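PDB 3VTF: UDP-glucose 6-dehydrogenase from Pyrobaculum islandicum, which probably catalyses the NAD-dependent two-step oxidation of UDP-glucose to UDP-glucuronate. Local coordinates for residues Ala22-Leu27 and Ala202-Asp207; Arg129-Lys134 and His138-Lys143. All blocks are in the same frame, centred on the assembly; numbering follows the deposited sequence.

Contact 1. Residues Ala22-Leu27 and Ala202-Asp207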
loop_
_atom_site.group_PDB
_atom_site.type_symbol
_atom_site.label_atom_id
_atom_site.label_comp_id
_atom_site.label_asym_id
_atom_site.label_seq_id
_atom_site.Cartn_x
_atom_site.Cartn_y
_atom_site.Cartn_z
ATOM N N ALA A 22 -13.547 10.313 34.545
ATOM C CA ALA A 22 -12.146 10.694 34.597
ATOM C C ALA A 22 -11.949 12.205 34.565
ATOM O O ALA A 22 -12.790 12.926 34.070
ATOM C CB ALA A 22 -11.365 10.008 33.504
ATOM N N SER A 23 -10.840 12.673 35.117
ATOM C CA SER A 23 -10.437 14.097 35.060
ATOM C C SER A 23 -9.198 14.175 34.204
ATOM O O SER A 23 -8.159 13.595 34.552
ATOM C CB SER A 23 -10.114 14.712 36.469
ATOM O OG SER A 23 -11.224 14.428 37.308
ATOM N N LEU A 24 -9.340 14.804 33.046
ATOM C CA LEU A 24 -8.315 14.767 32.006
ATOM C C LEU A 24 -7.970 16.171 31.641
ATOM O O LEU A 24 -8.852 17.061 31.477
ATOM C CB LEU A 24 -8.887 14.104 30.723
ATOM C CG LEU A 24 -9.517 12.738 30.942
ATOM C CD1 LEU A 24 -10.153 12.182 29.645
ATOM C CD2 LEU A 24 -8.546 11.691 31.581
ATOM N N SER A 25 -6.704 16.383 31.404
ATOM C CA SER A 25 -6.274 17.665 30.832
ATOM C C SER A 25 -5.715 17.467 29.418
ATOM O O SER A 25 -5.247 16.384 29.085
ATOM C CB SER A 25 -5.262 18.382 31.783
ATOM O OG SER A 25 -4.314 17.502 32.337
ATOM N N VAL A 26 -5.774 18.501 28.587
ATOM C CA VAL A 26 -5.168 18.464 27.268
ATOM C C VAL A 26 -4.293 19.706 27.092
ATOM O O VAL A 26 -4.776 20.837 27.369
ATOM C CB VAL A 26 -6.260 18.519 26.177
ATOM C CG1 VAL A 26 -5.597 18.470 24.803
ATOM C CG2 VAL A 26 -7.223 17.339 26.380
ATOM N N LEU A 27 -3.013 19.508 26.708
ATOM C CA LEU A 27 -2.088 20.653 26.444
ATOM C C LEU A 27 -1.839 20.716 24.961
ATOM O O LEU A 27 -1.310 19.759 24.357
ATOM C CB LEU A 27 -0.747 20.446 27.170
ATOM C CG LEU A 27 -0.889 20.316 28.694
ATOM C CD1 LEU A 27 0.548 20.243 29.250
ATOM C CD2 LEU A 27 -1.620 21.584 29.250
ATOM N N ALA A 202 -2.375 1.367 31.069
ATOM C CA ALA A 202 -3.274 0.637 30.178
ATOM C C ALA A 202 -4.687 0.556 30.706
ATOM O O ALA A 202 -5.673 0.904 30.019
ATOM C CB ALA A 202 -2.701 -0.774 29.898
ATOM N N SER A 203 -4.812 0.193 31.976
ATOM C CA SER A 203 -6.174 0.123 32.530
ATOM C C SER A 203 -6.849 1.524 32.593
ATOM O O SER A 203 -8.073 1.692 32.343
ATOM C CB SER A 203 -6.029 -0.544 33.940
ATOM O OG SER A 203 -7.263 -0.357 34.529
ATOM N N PHE A 204 -6.076 2.572 32.908
ATOM C CA PHE A 204 -6.664 3.923 32.965
ATOM C C PHE A 204 -7.203 4.352 31.580
ATOM O O PHE A 204 -8.325 4.812 31.442
ATOM C CB PHE A 204 -5.607 4.909 33.407
ATOM C CG PHE A 204 -6.150 6.271 33.716
ATOM C CD1 PHE A 204 -6.375 6.663 35.047
ATOM C CD2 PHE A 204 -6.431 7.200 32.675
ATOM C CE1 PHE A 204 -6.897 7.947 35.325
ATOM C CE2 PHE A 204 -6.916 8.514 32.970
ATOM C CZ PHE A 204 -7.150 8.872 34.281
ATOM N N LEU A 205 -6.411 4.138 30.530
ATOM C CA LEU A 205 -6.876 4.573 29.164
ATOM C C LEU A 205 -7.999 3.678 28.653
ATOM O O LEU A 205 -8.889 4.132 27.944
ATOM C CB LEU A 205 -5.662 4.564 28.174
ATOM C CG LEU A 205 -4.670 5.687 28.525
ATOM C CD1 LEU A 205 -3.371 5.584 27.728
ATOM C CD2 LEU A 205 -5.351 6.977 28.160
ATOM N N LEU A 206 -7.977 2.390 28.995
ATOM C CA LEU A 206 -9.098 1.526 28.560
ATOM C C LEU A 206 -10.393 1.980 29.220
ATOM O O LEU A 206 -11.447 1.979 28.612
ATOM C CB LEU A 206 -8.851 0.072 28.861
ATOM C CG LEU A 206 -7.724 -0.615 28.132
ATOM C CD1 LEU A 206 -7.350 -2.019 28.699
ATOM C CD2 LEU A 206 -8.120 -0.665 26.671
ATOM N N ASP A 207 -10.284 2.438 30.458
ATOM C CA ASP A 207 -11.427 3.114 31.107
ATOM C C ASP A 207 -11.867 4.403 30.391
ATOM O O ASP A 207 -13.061 4.649 30.135
ATOM C CB ASP A 207 -11.067 3.423 32.575
ATOM C CG ASP A 207 -12.238 4.011 33.330
ATOM O OD1 ASP A 207 -12.295 5.262 33.520
ATOM O OD2 ASP A 207 -13.139 3.213 33.637
#
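Ser25 OG is hydrogen-bonded to both Thr98 OG1 and Thr101 OG1, and it belongs to the strand on which Leu24, with Ala22 just ahead of the strand's first residue, meets Phe204 of helix 199-208. Strand 23-27 is the central first strand of the Rossmann-type NAD-binding domain, leading at its far end into a glycine-rich turn like those that bind the dinucleotide in this fold. The contact lies at the opposite, N-terminal end of the strand, away from the annotated sites, and no hydrogen bond crosses it. A single aromatic side chain makes the link. Phe204 carries CG anti to its own backbone nitrogen (chi1 -170°), and this swings the ring off the helix toward the strand; the length of phenylalanine lets CE2 and CZ reach Leu24 and Ala22. The ring touches Ala100 and Leu139 on the intervening strands before its far end arrives at Leu24. There one methyl branch does the work: Leu24 CD2 sits at the ring's edge, near its plane, 3.8 Å from Phe204 CE2 and 4.1 Å from Phe204 CZ. The leucine thus meets the hydrogen-bearing rim and not the pi face. The two side chains also run past each other in opposite directions. A branched, wholly apolar end such as leucine's suits this buried contact with an aromatic edge. The short Ala22 side chain points toward the helix, and its approach to the ring is looser and oblique, with Ala22 CB 4.4 Å from Phe204 CZ.

Contact 2. Residues Arg129-Lys134 and His138-Lys143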
loop_
_atom_site.group_PDB
_atom_site.type_symbol
_atom_site.label_atom_id
_atom_site.label_comp_id
_atom_site.label_asym_id
_atom_site.label_seq_id
_atom_site.Cartn_x
_atom_site.Cartn_y
_atom_site.Cartn_z
ATOM N N ARG A 129 5.823 19.717 36.549
ATOM C CA ARG A 129 5.513 20.772 37.604
ATOM C C ARG A 129 4.100 20.618 38.162
ATOM O O ARG A 129 3.845 20.722 39.356
ATOM C CB ARG A 129 5.731 22.107 36.933
ATOM C CG ARG A 129 7.223 22.399 36.771
ATOM C CD ARG A 129 7.490 23.871 36.492
ATOM N NE ARG A 129 6.954 24.220 35.196
ATOM C CZ ARG A 129 7.625 24.167 34.033
ATOM N NH1 ARG A 129 8.890 23.849 33.983
ATOM N NH2 ARG A 129 7.015 24.492 32.907
ATOM N N GLY A 130 3.139 20.252 37.310
ATOM C CA GLY A 130 1.764 20.115 37.821
ATOM C C GLY A 130 1.678 18.907 38.721
ATOM O O GLY A 130 0.968 18.918 39.742
ATOM N N ILE A 131 2.401 17.835 38.361
ATOM C CA ILE A 131 2.384 16.636 39.142
ATOM C C ILE A 131 3.000 16.927 40.520
ATOM O O ILE A 131 2.524 16.395 41.550
ATOM C CB ILE A 131 3.149 15.540 38.356
ATOM C CG1 ILE A 131 2.291 15.054 37.141
ATOM C CG2 ILE A 131 3.411 14.310 39.230
ATOM C CD1 ILE A 131 2.980 13.948 36.260
ATOM N N ARG A 132 4.114 17.656 40.501
ATOM C CA ARG A 132 4.834 17.977 41.750
ATOM C C ARG A 132 3.877 18.719 42.720
ATOM O O ARG A 132 3.755 18.360 43.878
ATOM C CB ARG A 132 5.998 18.874 41.403
ATOM C CG ARG A 132 6.939 19.019 42.611
ATOM C CD ARG A 132 8.005 20.010 42.323
ATOM N NE ARG A 132 8.652 20.269 43.592
ATOM C CZ ARG A 132 9.808 20.895 43.716
ATOM N NH1 ARG A 132 10.462 21.295 42.640
ATOM N NH2 ARG A 132 10.302 21.112 44.923
ATOM N N ALA A 133 3.128 19.688 42.176
ATOM C CA ALA A 133 2.118 20.453 42.950
ATOM C C ALA A 133 1.002 19.537 43.366
ATOM O O ALA A 133 0.507 19.628 44.495
ATOM C CB ALA A 133 1.605 21.599 42.117
ATOM N N LYS A 134 0.583 18.607 42.501
ATOM C CA LYS A 134 -0.557 17.718 42.888
ATOM C C LYS A 134 -0.171 16.781 44.029
ATOM O O LYS A 134 -1.019 16.363 44.846
ATOM C CB LYS A 134 -1.059 16.839 41.673
ATOM C CG LYS A 134 -2.345 16.111 41.966
ATOM C CD LYS A 134 -3.044 15.406 40.752
ATOM C CE LYS A 134 -2.277 14.200 40.291
ATOM N NZ LYS A 134 -3.042 13.338 39.315
ATOM N N HIS A 138 -0.056 10.436 38.506
ATOM C CA HIS A 138 -0.670 11.054 37.326
ATOM C C HIS A 138 -0.251 10.244 36.100
ATOM O O HIS A 138 0.805 9.610 36.103
ATOM C CB HIS A 138 -0.035 12.414 37.109
ATOM C CG HIS A 138 -0.937 13.403 36.351
ATOM N ND1 HIS A 138 -0.728 13.704 35.038
ATOM C CD2 HIS A 138 -2.046 14.149 36.754
ATOM C CE1 HIS A 138 -1.660 14.581 34.617
ATOM N NE2 HIS A 138 -2.461 14.856 35.663
ATOM N N LEU A 139 -1.069 10.292 35.025
ATOM C CA LEU A 139 -0.690 9.662 33.768
ATOM C C LEU A 139 -0.335 10.681 32.711
ATOM O O LEU A 139 -1.100 11.600 32.432
ATOM C CB LEU A 139 -1.844 8.753 33.275
ATOM C CG LEU A 139 -1.696 8.093 31.883
ATOM C CD1 LEU A 139 -0.515 7.113 31.820
ATOM C CD2 LEU A 139 -2.984 7.343 31.567
ATOM N N VAL A 140 0.808 10.516 32.068
ATOM C CA VAL A 140 1.196 11.464 31.018
ATOM C C VAL A 140 0.968 10.737 29.660
ATOM O O VAL A 140 1.556 9.652 29.404
ATOM C CB VAL A 140 2.709 11.725 31.133
ATOM C CG1 VAL A 140 3.130 12.744 30.082
ATOM C CG2 VAL A 140 2.992 12.258 32.568
ATOM N N VAL A 141 0.120 11.301 28.809
ATOM C CA VAL A 141 -0.196 10.578 27.557
ATOM C C VAL A 141 0.273 11.422 26.379
ATOM O O VAL A 141 -0.097 12.638 26.264
ATOM C CB VAL A 141 -1.757 10.355 27.462
ATOM C CG1 VAL A 141 -2.134 9.536 26.153
ATOM C CG2 VAL A 141 -2.314 9.651 28.722
ATOM N N VAL A 142 1.039 10.824 25.491
ATOM C CA VAL A 142 1.564 11.578 24.373
ATOM C C VAL A 142 0.643 11.322 23.136
ATOM O O VAL A 142 0.616 10.165 22.627
ATOM C CB VAL A 142 3.012 11.130 24.028
ATOM C CG1 VAL A 142 3.551 11.997 22.858
ATOM C CG2 VAL A 142 3.988 11.194 25.256
ATOM N N LYS A 143 -0.075 12.363 22.694
ATOM C CA LYS A 143 -0.895 12.242 21.442
ATOM C C LYS A 143 -0.093 12.775 20.241
ATOM O O LYS A 143 -0.306 12.359 19.150
ATOM C CB LYS A 143 -2.147 13.099 21.562
ATOM C CG LYS A 143 -3.216 12.519 22.462
ATOM C CD LYS A 143 -3.677 11.181 21.963
ATOM C CE LYS A 143 -4.662 11.282 20.846
ATOM N NZ LYS A 143 -5.263 9.869 20.732
#
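Ile131 lays the end of its side chain against His138, within the beta-alpha-beta crossover formed by strand 100-103, helix 118-134 and strand 139-142. The tight part is here: Ile131 CG1 and CD1 both stand 3.5 Å from His138 CB, and CD1 continues to 3.9 Å from His138 ND1. An extended chi2 (179°) carries Ile131 CD1 on to Val140 CG2 at 4.1 Å, so a long, branched aliphatic residue fills the space between helix and strand. Lys134, one turn on, crosses the imidazole at about a right angle, and its end comes at the ring's edge, near the plane, with Lys134 CE 3.5 Å from His138 CD2. A bend at chi3 (71°) turns its ammonium inward, where Asp99 OD1 forms a salt bridge and the carbonyls of Trp137 and Thr98 accept hydrogen bonds. The outer side of the helix is different: Arg132 and Ala133 are exposed and take no part in the packing. His138 is buried, with NE2 making a weak hydrogen bond to Val95 O; an alanine here would probably lose that weak bond and open a gap beside Ile131 CG1 and Lys134 CE. The ammonium is compensated by Asp99 and two backbone carbonyls, while the imidazole and Ile131 pack apolarly, and the nearby positive charge may disfavour a second proton on the imidazole.

Contacts 1 and 2 hold helices on opposite faces of one mixed sheet, with their centres about 11 Å apart. Strand 139-142 joins them through the alternation of its side chains: Val140 packs against Ile131 of helix 118-134 and Val155 of helix 151-160, whereas Leu139 and Val141 pack against helix 199-208. Across that second face Leu139 CD2 lies 3.6 Å from Phe204 CD2 and 3.9 Å from Leu205 CG, while Val141 CG2 is 4.1 Å from Leu205 CD2. The Phe204 ring is therefore shared between strand 139-142 and strand 23-27. Both contacts are structural packing within the NAD-binding domain, away from the annotated cofactor and UDP-glucose sites.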